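Local coordinates for jacalin-type lectin domain-containing protein (Musa acuminata, PDB 7KMU), which probably binds mannose and mannose-rich glycans as a two-chain jacalin-related lectin from banana, with antiviral and mitogenic activity, at residues M20-R25 with G136-P141; G34-A39 with L86-K91; H63-E68 with L94-R99; E77-D82 with G109-I114. One frame throughout, in Å; residues are numbered along the deposited sequence.

Interaction 1: residues M20-R25 with G136-P141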
loop_
_atom_site.group_PDB
_atom_site.type_symbol
_atom_site.label_atom_id
_atom_site.label_comp_id
_atom_site.label_asym_id
_atom_site.label_seq_id
_atom_site.Cartn_x
_atom_site.Cartn_y
_atom_site.Cartn_z
ATOM N N MET B 20 14.882 -2.099 9.178
ATOM C CA MET B 20 14.890 -1.541 10.528
ATOM C C MET B 20 14.155 -2.468 11.507
ATOM O O MET B 20 14.409 -2.426 12.718
ATOM C CB MET B 20 14.112 -0.209 10.427
ATOM C CG MET B 20 14.188 0.676 11.589
ATOM S SD MET B 20 12.765 1.801 11.477
ATOM C CE MET B 20 11.939 1.316 12.963
ATOM N N GLY B 21 13.212 -3.249 10.979
ATOM C CA GLY B 21 12.300 -4.050 11.777
ATOM C C GLY B 21 11.176 -3.177 12.331
ATOM O O GLY B 21 11.187 -1.950 12.177
ATOM N N PRO B 22 10.173 -3.778 12.997
ATOM C CA PRO B 22 9.100 -2.972 13.589
ATOM C C PRO B 22 9.569 -2.375 14.919
ATOM O O PRO B 22 10.369 -2.991 15.622
ATOM C CB PRO B 22 7.982 -3.994 13.809
ATOM C CG PRO B 22 8.688 -5.285 14.019
ATOM C CD PRO B 22 9.999 -5.218 13.270
ATOM N N ALA B 23 9.064 -1.213 15.278
ATOM C CA ALA B 23 9.485 -0.617 16.534
ATOM C C ALA B 23 8.309 -0.426 17.443
ATOM O O ALA B 23 7.175 -0.266 16.977
ATOM C CB ALA B 23 10.133 0.719 16.262
ATOM N N TYR B 24 8.576 -0.374 18.763
ATOM C CA TYR B 24 7.531 -0.069 19.728
ATOM C C TYR B 24 7.099 1.394 19.532
ATOM O O TYR B 24 5.904 1.708 19.573
ATOM C CB TYR B 24 8.056 -0.284 21.158
ATOM C CG TYR B 24 6.971 -0.139 22.199
ATOM C CD1 TYR B 24 6.068 -1.169 22.440
ATOM C CD2 TYR B 24 6.835 1.037 22.933
ATOM C CE1 TYR B 24 5.047 -1.032 23.380
ATOM C CE2 TYR B 24 5.817 1.186 23.876
ATOM C CZ TYR B 24 4.930 0.143 24.101
ATOM O OH TYR B 24 3.933 0.261 25.042
ATOM N N ARG B 25 8.095 2.279 19.294
ATOM C CA ARG B 25 7.862 3.702 19.078
ATOM C C ARG B 25 8.891 4.272 18.102
ATOM O O ARG B 25 10.086 3.992 18.224
ATOM C CB ARG B 25 7.955 4.436 20.423
ATOM C CG ARG B 25 7.362 5.848 20.450
ATOM C CD ARG B 25 7.444 6.446 21.846
ATOM N NE ARG B 25 8.834 6.691 22.233
ATOM C CZ ARG B 25 9.542 5.930 23.062
ATOM N NH1 ARG B 25 10.811 6.217 23.308
ATOM N NH2 ARG B 25 8.987 4.871 23.644
ATOM N N GLY B 136 9.650 0.437 1.966
ATOM C CA GLY B 136 8.483 -0.302 2.422
ATOM C C GLY B 136 8.261 -0.011 3.884
ATOM O O GLY B 136 9.122 0.591 4.551
ATOM N N VAL B 137 7.093 -0.429 4.401
ATOM C CA VAL B 137 6.753 -0.179 5.796
ATOM C C VAL B 137 6.223 -1.385 6.537
ATOM O O VAL B 137 5.621 -2.272 5.931
ATOM C CB VAL B 137 5.756 1.008 5.947
ATOM C CG1 VAL B 137 6.414 2.344 5.578
ATOM C CG2 VAL B 137 4.474 0.790 5.143
ATOM N N TYR B 138 6.419 -1.386 7.866
ATOM C CA TYR B 138 5.790 -2.337 8.772
ATOM C C TYR B 138 4.478 -1.705 9.228
ATOM O O TYR B 138 4.416 -0.484 9.446
ATOM C CB TYR B 138 6.656 -2.540 10.019
ATOM C CG TYR B 138 7.824 -3.460 9.779
ATOM C CD1 TYR B 138 9.001 -2.992 9.202
ATOM C CD2 TYR B 138 7.748 -4.811 10.101
ATOM C CE1 TYR B 138 10.088 -3.833 8.993
ATOM C CE2 TYR B 138 8.829 -5.665 9.899
ATOM C CZ TYR B 138 9.994 -5.176 9.336
ATOM O OH TYR B 138 11.039 -6.040 9.135
ATOM N N LEU B 139 3.446 -2.535 9.415
ATOM C CA LEU B 139 2.140 -2.069 9.882
ATOM C C LEU B 139 1.772 -2.763 11.173
ATOM O O LEU B 139 2.115 -3.925 11.367
ATOM C CB LEU B 139 1.036 -2.301 8.838
ATOM C CG LEU B 139 1.276 -1.622 7.492
ATOM C CD1 LEU B 139 0.214 -2.004 6.508
ATOM C CD2 LEU B 139 1.295 -0.101 7.624
ATOM N N MET B 140 1.069 -2.044 12.053
ATOM C CA MET B 140 0.576 -2.563 13.332
ATOM C C MET B 140 -0.786 -1.964 13.592
ATOM O O MET B 140 -1.056 -0.864 13.111
ATOM C CB MET B 140 1.485 -2.102 14.475
ATOM C CG MET B 140 2.760 -2.785 14.503
ATOM S SD MET B 140 3.616 -2.278 15.985
ATOM C CE MET B 140 4.999 -3.102 15.719
ATOM N N PRO B 141 -1.665 -2.603 14.392
ATOM C CA PRO B 141 -2.917 -1.920 14.742
ATOM C C PRO B 141 -2.651 -0.831 15.783
ATOM O O PRO B 141 -1.556 -0.754 16.354
ATOM C CB PRO B 141 -3.800 -3.042 15.310
ATOM C CG PRO B 141 -2.881 -4.131 15.681
ATOM C CD PRO B 141 -1.523 -3.890 15.101
#
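Tyr138 and Met140 both point from strand 132-140 toward Gly21 and Pro22, and both first torsions set the side chain beside its own backbone N. In Tyr138, chi1 of -79° puts CG opposite the carbonyl carbon and lays one face of the ring under the Gly21-Pro22 peptide. Met140 starts the same way (chi1 -73°) and then runs fully extended to its methyl. The Tyr138 ring carries most of the contact. Pro22 N sits 3.7 Å above the plane, over the ring centre, and Gly21 C lies nearer the rim. Pro22 CD makes a CH-pi contact with the same face, 4.0 Å from the centroid of the Tyr138 ring. Pro22 CD is 3.6 Å from Tyr138 CE2. At the phenol end, Gly21 CA is 3.5 Å from Tyr138 OH. That hydroxyl is hydrogen-bonded to Asp19 OD1, which also accepts from Gly21 N, so one carboxylate holds both sides together. The Met140 methyl adds a second contact: CE is 3.7 Å from Pro22 CB and 3.8 Å from Ala23 O. The segments meet by van der Waals and CH-pi contact. Arg46 binds the carbonyls of Met20 and Pro22 and helps to fix the loop. The arrangement is a loop between strands 16-19 and 25-33 packed on strand 132-140, where two four-stranded sheets of the beta-prism fold of jacalin-related lectins are linked.

Interaction 2: residues G34-A39 with L86-K91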
loop_
_atom_site.group_PDB
_atom_site.type_symbol
_atom_site.label_atom_id
_atom_site.label_comp_id
_atom_site.label_asym_id
_atom_site.label_seq_id
_atom_site.Cartn_x
_atom_site.Cartn_y
_atom_site.Cartn_z
ATOM N N GLY B 34 17.219 16.196 -2.345
ATOM C CA GLY B 34 17.534 17.273 -3.281
ATOM C C GLY B 34 16.628 17.057 -4.468
ATOM O O GLY B 34 15.399 17.145 -4.336
ATOM N N ASP B 35 17.201 16.647 -5.602
ATOM C CA ASP B 35 16.401 16.242 -6.760
ATOM C C ASP B 35 15.589 14.989 -6.360
ATOM O O ASP B 35 14.458 14.813 -6.801
ATOM C CB ASP B 35 17.307 15.818 -7.930
ATOM C CG ASP B 35 18.031 16.921 -8.679
ATOM O OD1 ASP B 35 17.600 18.086 -8.583
ATOM O OD2 ASP B 35 19.021 16.608 -9.378
ATOM N N ILE B 36 16.218 14.082 -5.580
ATOM C CA ILE B 36 15.618 12.801 -5.215
ATOM C C ILE B 36 15.791 12.528 -3.714
ATOM O O ILE B 36 16.261 13.414 -2.989
ATOM C CB ILE B 36 16.211 11.661 -6.124
ATOM C CG1 ILE B 36 17.766 11.670 -6.143
ATOM C CG2 ILE B 36 15.698 11.798 -7.567
ATOM C CD1 ILE B 36 18.469 11.174 -4.833
ATOM N N ILE B 37 15.419 11.314 -3.241
ATOM C CA ILE B 37 15.582 10.953 -1.834
ATOM C C ILE B 37 16.948 10.297 -1.627
ATOM O O ILE B 37 17.165 9.158 -2.046
ATOM C CB ILE B 37 14.417 10.059 -1.334
ATOM C CG1 ILE B 37 13.040 10.719 -1.603
ATOM C CG2 ILE B 37 14.605 9.743 0.149
ATOM C CD1 ILE B 37 12.860 12.183 -0.983
ATOM N N ASP B 38 17.869 11.037 -1.015
ATOM C CA ASP B 38 19.224 10.553 -0.771
ATOM C C ASP B 38 19.296 9.590 0.396
ATOM O O ASP B 38 20.046 8.611 0.338
ATOM C CB ASP B 38 20.137 11.740 -0.454
ATOM C CG ASP B 38 20.331 12.645 -1.646
ATOM O OD1 ASP B 38 19.506 13.573 -1.828
ATOM O OD2 ASP B 38 21.283 12.408 -2.413
ATOM N N ALA B 39 18.561 9.885 1.473
ATOM C CA ALA B 39 18.662 9.083 2.678
ATOM C C ALA B 39 17.472 9.220 3.596
ATOM O O ALA B 39 16.742 10.223 3.568
ATOM C CB ALA B 39 19.933 9.482 3.438
ATOM N N LEU B 86 18.878 5.195 -13.246
ATOM C CA LEU B 86 18.576 4.412 -12.039
ATOM C C LEU B 86 17.079 4.538 -11.772
ATOM O O LEU B 86 16.497 5.568 -12.110
ATOM C CB LEU B 86 19.307 4.969 -10.793
ATOM C CG LEU B 86 20.837 4.932 -10.772
ATOM C CD1 LEU B 86 21.358 5.629 -9.542
ATOM C CD2 LEU B 86 21.359 3.514 -10.822
ATOM N N THR B 87 16.467 3.536 -11.136
ATOM C CA THR B 87 15.056 3.592 -10.739
ATOM C C THR B 87 15.087 3.688 -9.210
ATOM O O THR B 87 15.483 2.731 -8.546
ATOM C CB THR B 87 14.285 2.349 -11.233
ATOM O OG1 THR B 87 14.367 2.276 -12.662
ATOM C CG2 THR B 87 12.816 2.370 -10.830
ATOM N N ILE B 88 14.726 4.850 -8.656
ATOM C CA ILE B 88 14.841 5.105 -7.210
ATOM C C ILE B 88 13.615 5.887 -6.695
ATOM O O ILE B 88 12.707 6.205 -7.465
ATOM C CB ILE B 88 16.167 5.891 -6.917
ATOM C CG1 ILE B 88 16.148 7.295 -7.558
ATOM C CG2 ILE B 88 17.440 5.103 -7.354
ATOM C CD1 ILE B 88 17.307 8.203 -7.124
ATOM N N ILE B 89 13.620 6.238 -5.402
ATOM C CA ILE B 89 12.552 7.069 -4.822
ATOM C C ILE B 89 12.936 8.541 -5.064
ATOM O O ILE B 89 14.001 9.001 -4.624
ATOM C CB ILE B 89 12.347 6.747 -3.319
ATOM C CG1 ILE B 89 12.095 5.236 -3.077
ATOM C CG2 ILE B 89 11.205 7.621 -2.718
ATOM C CD1 ILE B 89 10.886 4.631 -3.896
ATOM N N GLY B 90 12.068 9.261 -5.780
ATOM C CA GLY B 90 12.326 10.650 -6.136
ATOM C C GLY B 90 11.608 11.666 -5.273
ATOM O O GLY B 90 12.049 12.817 -5.192
ATOM N N LYS B 91 10.481 11.254 -4.639
ATOM C CA LYS B 91 9.682 12.113 -3.764
ATOM C C LYS B 91 9.128 11.260 -2.648
ATOM O O LYS B 91 8.793 10.095 -2.876
ATOM C CB LYS B 91 8.513 12.752 -4.523
ATOM C CG LYS B 91 8.888 14.036 -5.216
ATOM C CD LYS B 91 7.653 14.807 -5.673
ATOM C CE LYS B 91 8.102 16.063 -6.344
ATOM N NZ LYS B 91 6.958 16.905 -6.767
#
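One backbone hydrogen bond joins the segments: Ile37 N donates to Ile89 O over 3.0 Å. It is fairly straight, 162° at the hydrogen, and the donor is tilted somewhat from the carbonyl plane. A weaker polar contact lies beside it. Ile36 CA points its hydrogen nearly in line with Gly90 O, 3.6 Å away. The backbones come close here, with the CA atoms of Ile36 and Gly90 4.0 Å apart.

The rest is aliphatic packing of two isoleucine pairs. Ile36 and Ile88 cross at about a right angle. The CD1 methyl of Ile88 presses on the branch point of Ile36, 3.6 Å from Ile36 CG1 and 3.8 Å from Ile36 CB. Ile36 CG2 also rests on Gly90 CA. In the second pair, Ile37 CG1 meets Ile89 CG2 at 3.8 Å. Ile37 has CG1 beside its backbone N (chi1 -54°), which places that carbon close to Ile89 O as well. Ile37 N, CB and CG1 thus gather round the one carbonyl of Ile89.

Phe131 covers Ile36 and Ile88, and Ile132 lies against Ile37 and Ile89. Charged ends leave the contact: Lys91 NZ pairs with Glu108, and Asp35 OD2 bonds to Tyr83 OH. Strands 37-39 and 86-91 run at 100° to each other. This is a corner between two sheets, in keeping with the hydrophobic interior of a beta-prism lectin domain.

Interaction 3: residues H63-E68 with L94-R99. With EDO (1,2-ethanediol), chain F.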
loop_
_atom_site.group_PDB
_atom_site.type_symbol
_atom_site.label_atom_id
_atom_site.label_comp_id
_atom_site.label_asym_id
_atom_site.label_seq_id
_atom_site.Cartn_x
_atom_site.Cartn_y
_atom_site.Cartn_z
ATOM N N HIS B 63 15.814 17.283 6.642
ATOM C CA HIS B 63 14.593 17.742 7.296
ATOM C C HIS B 63 14.241 16.684 8.305
ATOM O O HIS B 63 14.446 15.493 8.055
ATOM C CB HIS B 63 13.424 17.992 6.336
ATOM C CG HIS B 63 13.578 19.225 5.503
ATOM N ND1 HIS B 63 14.057 19.158 4.210
ATOM C CD2 HIS B 63 13.264 20.512 5.786
ATOM C CE1 HIS B 63 14.050 20.400 3.756
ATOM N NE2 HIS B 63 13.586 21.251 4.669
ATOM N N GLU B 64 13.753 17.107 9.455
ATOM C CA GLU B 64 13.479 16.172 10.536
ATOM C C GLU B 64 12.166 16.416 11.245
ATOM O O GLU B 64 11.719 17.562 11.367
ATOM C CB GLU B 64 14.666 16.268 11.523
ATOM C CG GLU B 64 14.693 15.312 12.698
ATOM C CD GLU B 64 15.856 15.560 13.645
ATOM O OE1 GLU B 64 16.948 15.950 13.169
ATOM O OE2 GLU B 64 15.676 15.348 14.866
ATOM N N ILE B 65 11.561 15.326 11.740
ATOM C CA ILE B 65 10.351 15.346 12.540
ATOM C C ILE B 65 10.630 14.600 13.839
ATOM O O ILE B 65 11.154 13.483 13.789
ATOM C CB ILE B 65 9.108 14.759 11.795
ATOM C CG1 ILE B 65 7.845 14.852 12.692
ATOM C CG2 ILE B 65 9.363 13.288 11.295
ATOM C CD1 ILE B 65 6.566 14.458 12.029
ATOM N N ALA B 66 10.317 15.215 14.992
ATOM C CA ALA B 66 10.417 14.543 16.289
ATOM C C ALA B 66 8.969 14.288 16.709
ATOM O O ALA B 66 8.185 15.231 16.840
ATOM C CB ALA B 66 11.134 15.424 17.309
ATOM N N PHE B 67 8.585 13.018 16.844
ATOM C CA PHE B 67 7.214 12.650 17.169
ATOM C C PHE B 67 6.773 13.084 18.550
ATOM O O PHE B 67 7.511 12.926 19.516
ATOM C CB PHE B 67 6.981 11.137 16.970
ATOM C CG PHE B 67 7.005 10.769 15.505
ATOM C CD1 PHE B 67 8.200 10.471 14.866
ATOM C CD2 PHE B 67 5.843 10.796 14.749
ATOM C CE1 PHE B 67 8.231 10.189 13.498
ATOM C CE2 PHE B 67 5.874 10.501 13.387
ATOM C CZ PHE B 67 7.068 10.213 12.766
ATOM N N GLU B 68 5.556 13.624 18.622
ATOM C CA GLU B 68 4.943 14.061 19.869
ATOM C C GLU B 68 4.344 12.845 20.566
ATOM O O GLU B 68 4.124 11.813 19.928
ATOM C CB GLU B 68 3.824 15.070 19.570
ATOM C CG GLU B 68 4.298 16.367 18.933
ATOM C CD GLU B 68 3.202 17.303 18.457
ATOM O OE1 GLU B 68 2.003 16.965 18.609
ATOM O OE2 GLU B 68 3.548 18.378 17.920
ATOM N N LEU B 94 5.607 11.663 4.636
ATOM C CA LEU B 94 5.048 10.875 5.738
ATOM C C LEU B 94 3.987 11.740 6.378
ATOM O O LEU B 94 4.255 12.920 6.655
ATOM C CB LEU B 94 6.080 10.446 6.799
ATOM C CG LEU B 94 7.236 9.575 6.314
ATOM C CD1 LEU B 94 8.219 9.309 7.446
ATOM C CD2 LEU B 94 6.730 8.234 5.757
ATOM N N THR B 95 2.789 11.185 6.607
ATOM C CA THR B 95 1.726 11.950 7.249
ATOM C C THR B 95 1.380 11.288 8.559
ATOM O O THR B 95 1.260 10.061 8.622
ATOM C CB THR B 95 0.493 12.073 6.345
ATOM O OG1 THR B 95 0.879 12.608 5.068
ATOM C CG2 THR B 95 -0.601 12.965 6.965
ATOM N N THR B 96 1.296 12.083 9.626
ATOM C CA THR B 96 0.909 11.571 10.936
ATOM C C THR B 96 -0.542 11.951 11.202
ATOM O O THR B 96 -1.179 12.605 10.380
ATOM C CB THR B 96 1.845 12.104 12.034
ATOM O OG1 THR B 96 1.460 13.452 12.369
ATOM C CG2 THR B 96 3.304 12.044 11.648
ATOM N N ASN B 97 -1.048 11.589 12.392
ATOM C CA ASN B 97 -2.399 11.974 12.796
ATOM C C ASN B 97 -2.470 13.486 13.079
ATOM O O ASN B 97 -3.570 14.020 13.249
ATOM C CB ASN B 97 -2.851 11.164 14.026
ATOM C CG ASN B 97 -1.933 11.229 15.223
ATOM O OD1 ASN B 97 -0.704 11.244 15.118
ATOM N ND2 ASN B 97 -2.518 11.239 16.420
ATOM N N ARG B 98 -1.310 14.176 13.109
ATOM C CA ARG B 98 -1.280 15.613 13.404
ATOM C C ARG B 98 -0.622 16.500 12.351
ATOM O O ARG B 98 -0.989 17.680 12.237
ATOM C CB ARG B 98 -0.609 15.858 14.760
ATOM C CG ARG B 98 -1.436 15.314 15.916
ATOM C CD ARG B 98 -0.698 15.360 17.222
ATOM N NE ARG B 98 -1.405 14.570 18.228
ATOM C CZ ARG B 98 -0.870 14.165 19.373
ATOM N NH1 ARG B 98 0.386 14.475 19.674
ATOM N NH2 ARG B 98 -1.581 13.442 20.224
ATOM N N ARG B 99 0.382 15.976 11.626
ATOM C CA ARG B 99 1.187 16.794 10.732
ATOM C C ARG B 99 1.555 16.088 9.435
ATOM O O ARG B 99 1.549 14.857 9.376
ATOM C CB ARG B 99 2.522 17.128 11.444
ATOM C CG ARG B 99 2.380 17.922 12.746
ATOM C CD ARG B 99 3.717 18.234 13.355
ATOM N NE ARG B 99 4.301 17.113 14.100
ATOM C CZ ARG B 99 5.528 17.141 14.609
ATOM N NH1 ARG B 99 6.320 18.184 14.395
ATOM N NH2 ARG B 99 5.995 16.102 15.286
HETATM C C1 EDO F . 16.252 10.587 13.102
HETATM O O1 EDO F . 17.451 10.007 13.529
HETATM C C2 EDO F . 16.379 12.113 13.260
HETATM O O2 EDO F . 16.439 12.477 14.635
HETATM O O HOH W 1 9.102 17.913 15.171
#
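Arg99 NH2 donates to Ala66 O at 2.8 Å. The oxygen lies in the guanidinium plane, but the nitrogen stands well above the plane of the carbonyl, and the N-H bends to 145°. Arg99 NH1 donates to a water, which also accepts from Ala66 N, so direct and bridged bonds both tie Arg99 to the Ala66 backbone. Arg98 NH1 forms a salt bridge with Glu68 OE1 at 3.2 Å. It uses the anti lone pair of that oxygen, which lies somewhat out of the guanidinium plane, and the same nitrogen also bonds to Asp69 O.

Glu68 OE2 sits over the centre of the Arg99 guanidinium, 4.1 Å from Arg99 NE. No N-H points at it, so charge alone links the two. Ile65 CG1 packs against the opposite face, 3.4 Å from Arg99 NH2. The guanidinium is therefore held between a carboxylate and an aliphatic chain. The bend of the Arg99 chain (chi3 -80°) turns its flat end into this slot.

Apolar packing adds to this. Thr96 CG2 meets Phe67 CE2 at 3.5 Å and Ile65 CD1 at 4.1 Å. Thr96 OG1 accepts from the N atoms of Arg98 and Arg99, as in an ST turn and ST motif, which shapes the turn carrying both arginines.

Glu71 gathers this site from between strands: it takes Arg99 NH2, Thr96 OG1 and Glu68 N. Strand 25-33 pairs beside strand 61-66, strand 73-83 runs beside strand 86-96, and Val29 of the first packs on Ile65, Phe67 and Leu94.

Interaction 4: residues E77-D82 with G109-I114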
loop_
_atom_site.group_PDB
_atom_site.type_symbol
_atom_site.label_atom_id
_atom_site.label_comp_id
_atom_site.label_asym_id
_atom_site.label_seq_id
_atom_site.Cartn_x
_atom_site.Cartn_y
_atom_site.Cartn_z
ATOM N N GLU B 77 3.575 8.388 1.085
ATOM C CA GLU B 77 3.350 8.530 -0.339
ATOM C C GLU B 77 4.556 9.082 -1.014
ATOM O O GLU B 77 5.366 9.764 -0.388
ATOM C CB GLU B 77 2.096 9.344 -0.664
ATOM C CG GLU B 77 2.139 10.785 -0.226
ATOM C CD GLU B 77 0.751 11.390 -0.180
ATOM O OE1 GLU B 77 0.298 11.736 0.932
ATOM O OE2 GLU B 77 0.109 11.491 -1.249
ATOM N N GLY B 78 4.689 8.783 -2.284
ATOM C CA GLY B 78 5.841 9.269 -3.020
ATOM C C GLY B 78 5.830 8.884 -4.472
ATOM O O GLY B 78 4.792 8.482 -5.007
ATOM N N HIS B 79 7.011 9.005 -5.114
ATOM C CA HIS B 79 7.189 8.683 -6.523
ATOM C C HIS B 79 8.384 7.792 -6.748
ATOM O O HIS B 79 9.449 8.035 -6.168
ATOM C CB HIS B 79 7.386 9.964 -7.356
ATOM C CG HIS B 79 6.112 10.680 -7.648
ATOM N ND1 HIS B 79 5.519 10.608 -8.901
ATOM C CD2 HIS B 79 5.342 11.441 -6.836
ATOM C CE1 HIS B 79 4.418 11.347 -8.815
ATOM N NE2 HIS B 79 4.264 11.859 -7.591
ATOM N N VAL B 80 8.219 6.782 -7.619
ATOM C CA VAL B 80 9.313 5.935 -8.119
ATOM C C VAL B 80 9.715 6.635 -9.415
ATOM O O VAL B 80 8.854 6.895 -10.265
ATOM C CB VAL B 80 8.916 4.472 -8.352
ATOM C CG1 VAL B 80 10.086 3.696 -8.962
ATOM C CG2 VAL B 80 8.458 3.827 -7.047
ATOM N N VAL B 81 10.999 6.972 -9.565
ATOM C CA VAL B 81 11.450 7.779 -10.692
ATOM C C VAL B 81 12.669 7.248 -11.389
ATOM O O VAL B 81 13.414 6.428 -10.834
ATOM C CB VAL B 81 11.749 9.243 -10.223
ATOM C CG1 VAL B 81 10.611 9.805 -9.379
ATOM C CG2 VAL B 81 13.084 9.351 -9.466
ATOM N N ASP B 82 12.898 7.776 -12.606
ATOM C CA ASP B 82 14.102 7.478 -13.369
ATOM C C ASP B 82 15.060 8.637 -13.085
ATOM O O ASP B 82 14.705 9.799 -13.314
ATOM C CB ASP B 82 13.804 7.371 -14.873
ATOM C CG ASP B 82 15.022 6.963 -15.678
ATOM O OD1 ASP B 82 15.850 7.846 -15.990
ATOM O OD2 ASP B 82 15.155 5.760 -15.980
ATOM N N GLY B 109 7.350 10.436 -11.200
ATOM C CA GLY B 109 7.339 9.275 -12.078
ATOM C C GLY B 109 6.092 8.461 -11.852
ATOM O O GLY B 109 4.997 8.890 -12.243
ATOM N N THR B 110 6.237 7.305 -11.180
ATOM C CA THR B 110 5.100 6.443 -10.883
ATOM C C THR B 110 4.728 6.644 -9.416
ATOM O O THR B 110 5.527 6.303 -8.548
ATOM C CB THR B 110 5.408 4.970 -11.196
ATOM O OG1 THR B 110 5.838 4.874 -12.559
ATOM C CG2 THR B 110 4.197 4.067 -11.003
ATOM N N PRO B 111 3.566 7.243 -9.104
ATOM C CA PRO B 111 3.225 7.451 -7.696
ATOM C C PRO B 111 2.858 6.177 -6.962
ATOM O O PRO B 111 2.410 5.200 -7.561
ATOM C CB PRO B 111 2.024 8.395 -7.754
ATOM C CG PRO B 111 1.375 8.074 -9.053
ATOM C CD PRO B 111 2.510 7.763 -10.003
ATOM N N PHE B 112 3.073 6.203 -5.648
ATOM C CA PHE B 112 2.656 5.152 -4.728
ATOM C C PHE B 112 2.079 5.837 -3.497
ATOM O O PHE B 112 2.477 6.967 -3.149
ATOM C CB PHE B 112 3.785 4.184 -4.346
ATOM C CG PHE B 112 4.992 4.782 -3.657
ATOM C CD1 PHE B 112 6.051 5.288 -4.396
ATOM C CD2 PHE B 112 5.082 4.805 -2.264
ATOM C CE1 PHE B 112 7.171 5.837 -3.760
ATOM C CE2 PHE B 112 6.195 5.365 -1.626
ATOM C CZ PHE B 112 7.235 5.875 -2.382
ATOM N N SER B 113 1.130 5.170 -2.833
ATOM C CA SER B 113 0.494 5.725 -1.654
ATOM C C SER B 113 -0.011 4.623 -0.762
ATOM O O SER B 113 -0.599 3.638 -1.249
ATOM C CB SER B 113 -0.645 6.665 -2.035
ATOM O OG SER B 113 -1.638 5.994 -2.801
ATOM N N ILE B 114 0.232 4.777 0.554
ATOM C CA ILE B 114 -0.181 3.819 1.578
ATOM C C ILE B 114 -1.019 4.543 2.617
ATOM O O ILE B 114 -0.494 4.932 3.659
ATOM C CB ILE B 114 1.021 3.068 2.224
ATOM C CG1 ILE B 114 1.912 2.435 1.170
ATOM C CG2 ILE B 114 0.552 2.004 3.248
ATOM C CD1 ILE B 114 2.923 3.436 0.418
#
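Gly78 and Phe112 form the tight part of this antiparallel pair. They are a hydrogen-bonded pair, with Gly78 N to Phe112 O at 3.0 Å and Phe112 N to Gly78 O at 2.9 Å. Phe112 folds its ring over Gly78 on the facing strand: chi1 of 60° places CG between the backbone N and the carbonyl carbon. Gly78 CA then makes a CH-pi contact, 4.0 Å from the centroid of the Phe112 ring. The ring lies flat on the Gly78 backbone, with Gly78 N over its centre, 3.7 Å above the plane. Val80 CG2 meets Phe112 CD1 at 3.9 Å, the two side chains crossing at about a right angle. Trp10 stacks on Phe112, while Ile89 and Leu92 of strand 86-96 pack against it.

The other face, with Glu77, His79, Pro111 and Ser113, is looser. Pro111 CB lies over one face of the His79 ring, 4.2 Å from its centroid. Glu77 CB and Ser113 CB are 4.1 Å apart, and the end of Glu77 leads away. Here the second subunit approaches: its Pro111 packs on Pro111, and its Trp10 NE1 bonds to Ser113 OG. Toward Gly109 the pair is more exposed to solvent, yet polar bonds persist. Val80 and Thr110 exchange two backbone bonds. Gly109 N donates to His79 ND1 at 2.9 Å, almost straight at 172°, though tilted from the ring plane.

The acceptor role of ND1 implies that this nitrogen carries no proton, consistent with a neutral His79 protonated on NE2.

Overall arrangement
Interaction 2 is the buried contact; interactions 1, 3 and 4 are partly buried. Interactions 2 and 3 both use strand 86-96, at its start and its end, with centres about 20 Å apart. Interaction 4 lies in the same sheet and touches interaction 2 directly, through the backbone pairs Ile88-Val81 and Gly90-His79. Interactions 1 and 2 lie on opposite sides of the chain's centre, about 22 Å between centres. The chemistry follows place. Isoleucines and one backbone bond serve the interior, arginines and glutamates the partly exposed surface, and a regular strand ladder the edge. In interaction 1 a tyrosine ring meets a loop peptide and a proline. Interactions 1 and 4 also touch the second subunit.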